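Local coordinates for protein L-tyrosine isonitrile synthase (Pseudomonas aeruginosa, PDB 3E59) that makes the isonitrile group of paerucumarin by converting L-tyrosine to its isocyano derivative, with ribulose 5-phosphate supplying the carbon atom, at residues A[14-19]-A[40-45]. Sequence-based numbering, arbitrary orientation.
Sequences RVLKEL and RRIEQV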
ATOM      1  N   ARG A  14       6.578  15.671  16.866  1.00 42.25           N
ATOM      2  CA  ARG A  14       5.123  15.833  16.787  1.00 45.72           C
ATOM      3  C   ARG A  14       4.599  15.235  15.477  1.00 43.43           C
ATOM      4  O   ARG A  14       3.545  14.607  15.454  1.00 43.37           O
ATOM      5  CB  ARG A  14       4.726  17.310  16.891  1.00 45.09           C
ATOM      6  CG  ARG A  14       4.874  17.918  18.286  1.00 50.36           C
ATOM      7  CD  ARG A  14       4.383  19.370  18.313  1.00 51.55           C
ATOM      8  NE  ARG A  14       2.942  19.470  18.065  1.00 55.90           N
ATOM      9  CZ  ARG A  14       2.263  20.614  17.983  1.00 57.63           C
ATOM     10  NH1 ARG A  14       2.882  21.785  18.121  1.00 58.51           N
ATOM     11  NH2 ARG A  14       0.955  20.588  17.753  1.00 58.11           N
ATOM     12  N   VAL A  15       5.346  15.431  14.389  1.00 44.36           N
ATOM     13  CA  VAL A  15       5.014  14.795  13.108  1.00 42.76           C
ATOM     14  C   VAL A  15       4.995  13.287  13.309  1.00 41.70           C
ATOM     15  O   VAL A  15       4.020  12.618  12.955  1.00 40.87           O
ATOM     16  CB  VAL A  15       5.999  15.202  11.969  1.00 43.09           C
ATOM     17  CG1 VAL A  15       5.682  14.451  10.663  1.00 41.55           C
ATOM     18  CG2 VAL A  15       5.952  16.712  11.730  1.00 43.10           C
ATOM     19  N   LEU A  16       6.059  12.766  13.915  1.00 41.74           N
ATOM     20  CA  LEU A  16       6.223  11.323  14.071  1.00 41.83           C
ATOM     21  C   LEU A  16       5.119  10.742  14.948  1.00 41.71           C
ATOM     22  O   LEU A  16       4.559   9.694  14.632  1.00 42.64           O
ATOM     23  CB  LEU A  16       7.619  10.983  14.634  1.00 39.90           C
ATOM     24  CG  LEU A  16       7.941   9.487  14.797  1.00 41.31           C
ATOM     25  CD1 LEU A  16       7.858   8.716  13.470  1.00 37.58           C
ATOM     26  CD2 LEU A  16       9.302   9.288  15.447  1.00 40.53           C
ATOM     27  N   LYS A  17       4.807  11.433  16.046  1.00 45.41           N
ATOM     28  CA  LYS A  17       3.749  10.997  16.969  1.00 48.06           C
ATOM     29  C   LYS A  17       2.408  10.889  16.243  1.00 47.40           C
ATOM     30  O   LYS A  17       1.612  10.000  16.537  1.00 49.53           O
ATOM     31  CB  LYS A  17       3.652  11.924  18.191  1.00 46.96           C
ATOM     32  N   GLU A  18       2.188  11.788  15.285  1.00 47.25           N
ATOM     33  CA  GLU A  18       1.035  11.739  14.383  1.00 48.73           C
ATOM     34  C   GLU A  18       0.992  10.465  13.503  1.00 46.22           C
ATOM     35  O   GLU A  18      -0.074   9.878  13.302  1.00 47.75           O
ATOM     36  CB  GLU A  18       1.014  13.000  13.508  1.00 50.91           C
ATOM     37  CG  GLU A  18      -0.191  13.137  12.614  1.00 53.26           C
ATOM     38  CD  GLU A  18      -1.473  13.353  13.396  1.00 55.65           C
ATOM     39  OE1 GLU A  18      -1.455  14.182  14.331  1.00 55.01           O
ATOM     40  OE2 GLU A  18      -2.487  12.687  13.074  1.00 55.86           O
ATOM     41  N   LEU A  19       2.145  10.048  12.986  1.00 40.19           N
ATOM     42  CA  LEU A  19       2.247   8.820  12.186  1.00 38.10           C
ATOM     43  C   LEU A  19       2.134   7.563  13.046  1.00 36.37           C
ATOM     44  O   LEU A  19       1.557   6.579  12.620  1.00 37.85           O
ATOM     45  CB  LEU A  19       3.587   8.778  11.426  1.00 36.82           C
ATOM     46  CG  LEU A  19       3.979  10.003  10.587  1.00 37.92           C
ATOM     47  CD1 LEU A  19       5.446   9.935  10.155  1.00 36.95           C
ATOM     48  CD2 LEU A  19       3.060  10.146   9.373  1.00 39.42           C
ATOM     49  N   ARG A  40      11.425   3.477  19.917  1.00 39.21           N
ATOM     50  CA  ARG A  40      12.768   4.014  20.096  1.00 40.80           C
ATOM     51  C   ARG A  40      13.609   3.919  18.805  1.00 42.02           C
ATOM     52  O   ARG A  40      14.206   4.909  18.370  1.00 39.66           O
ATOM     53  CB  ARG A  40      13.479   3.331  21.274  1.00 41.20           C
ATOM     54  N   ARG A  41      13.637   2.747  18.169  1.00 43.08           N
ATOM     55  CA  ARG A  41      14.427   2.629  16.949  1.00 44.34           C
ATOM     56  C   ARG A  41      13.779   3.290  15.726  1.00 42.90           C
ATOM     57  O   ARG A  41      14.477   3.709  14.802  1.00 42.22           O
ATOM     58  CB  ARG A  41      14.941   1.203  16.691  1.00 47.43           C
ATOM     59  CG  ARG A  41      14.001   0.064  16.973  1.00 51.26           C
ATOM     60  CD  ARG A  41      14.802  -1.200  17.313  1.00 53.72           C
ATOM     61  NE  ARG A  41      14.318  -2.369  16.572  1.00 56.94           N
ATOM     62  CZ  ARG A  41      13.413  -3.243  17.019  1.00 58.86           C
ATOM     63  NH1 ARG A  41      12.869  -3.113  18.229  1.00 60.28           N
ATOM     64  NH2 ARG A  41      13.056  -4.264  16.252  1.00 59.69           N
ATOM     65  N   ILE A  42      12.458   3.436  15.758  1.00 42.11           N
ATOM     66  CA  ILE A  42      11.753   4.244  14.754  1.00 43.07           C
ATOM     67  C   ILE A  42      12.179   5.719  14.841  1.00 40.59           C
ATOM     68  O   ILE A  42      12.459   6.344  13.813  1.00 40.59           O
ATOM     69  CB  ILE A  42      10.206   4.081  14.836  1.00 39.95           C
ATOM     70  CG1 ILE A  42       9.793   2.723  14.279  1.00 39.79           C
ATOM     71  CG2 ILE A  42       9.494   5.185  14.058  1.00 40.02           C
ATOM     72  CD1 ILE A  42       8.417   2.284  14.709  1.00 36.17           C
ATOM     73  N   GLU A  43      12.253   6.245  16.061  1.00 42.99           N
ATOM     74  CA  GLU A  43      12.676   7.630  16.310  1.00 45.20           C
ATOM     75  C   GLU A  43      14.064   7.926  15.755  1.00 44.86           C
ATOM     76  O   GLU A  43      14.295   8.980  15.173  1.00 44.14           O
ATOM     77  CB  GLU A  43      12.667   7.933  17.808  1.00 47.34           C
ATOM     78  CG  GLU A  43      11.317   8.327  18.367  1.00 49.55           C
ATOM     79  CD  GLU A  43      11.431   9.144  19.661  1.00 52.82           C
ATOM     80  OE1 GLU A  43      10.398   9.719  20.086  1.00 51.24           O
ATOM     81  OE2 GLU A  43      12.552   9.231  20.236  1.00 52.28           O
ATOM     82  N   GLN A  44      14.984   6.981  15.942  1.00 46.12           N
ATOM     83  CA  GLN A  44      16.356   7.110  15.449  1.00 44.73           C
ATOM     84  C   GLN A  44      16.401   7.252  13.927  1.00 42.10           C
ATOM     85  O   GLN A  44      17.153   8.070  13.390  1.00 41.61           O
ATOM     86  CB  GLN A  44      17.183   5.897  15.869  1.00 45.49           C
ATOM     87  CG  GLN A  44      17.304   5.707  17.369  1.00 47.09           C
ATOM     88  CD  GLN A  44      18.231   4.564  17.745  1.00 48.10           C
ATOM     89  OE1 GLN A  44      18.656   3.764  16.894  1.00 49.87           O
ATOM     90  NE2 GLN A  44      18.561   4.483  19.030  1.00 49.76           N
ATOM     91  N   VAL A  45      15.582   6.461  13.238  1.00 40.56           N
ATOM     92  CA  VAL A  45      15.570   6.447  11.775  1.00 39.74           C
ATOM     93  C   VAL A  45      14.790   7.632  11.187  1.00 39.84           C
ATOM     94  O   VAL A  45      15.285   8.334  10.311  1.00 42.15           O
ATOM     95  CB  VAL A  45      15.021   5.102  11.219  1.00 39.15           C
ATOM     96  CG1 VAL A  45      14.969   5.115   9.692  1.00 36.55           C
ATOM     97  CG2 VAL A  45      15.865   3.941  11.709  1.00 40.08           C
TER
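Leu16 reaches across from helix 11-20 and splits its two methyls between Ile42 and Glu43 on helix 35-55. One half of the contact is methyl against methyl: Leu16 CD1 meets the branch methyl CG2 of Ile42 at 3.9 Å. A chi1 of -74° puts CG2 of Ile42 anti to the backbone N, and this is the branch that meets Leu16; the CG1 arm lies farther off.

This is a helix-helix contact between the first modelled helix of the chain and the long helix 35-55. Its second half sets the leucine on the carbon stem of an acidic side chain: the other methyl, Leu16 CD2, lies 3.7 Å from Glu43 CG and 3.9 Å from Glu43 CA. Beyond CG the glutamate runs extended and leads its carboxylate away from the leucine; across this contact it works through carbon alone, and no hydrogen bond links the segments. With CG anti to the backbone N (chi1 -178°), Leu16 spans the gap between the helices, its CA 7.8 Å from that of Glu43.

Gln46 and Leu47, a turn further along helix 35-55, also touch Leu16. Away from the leucine, Val15 packs on Ile100 and Phe103 of helix 84-103, while Leu19 and Ile42 both touch Phe266 in an outermost strand of the parallel sheet.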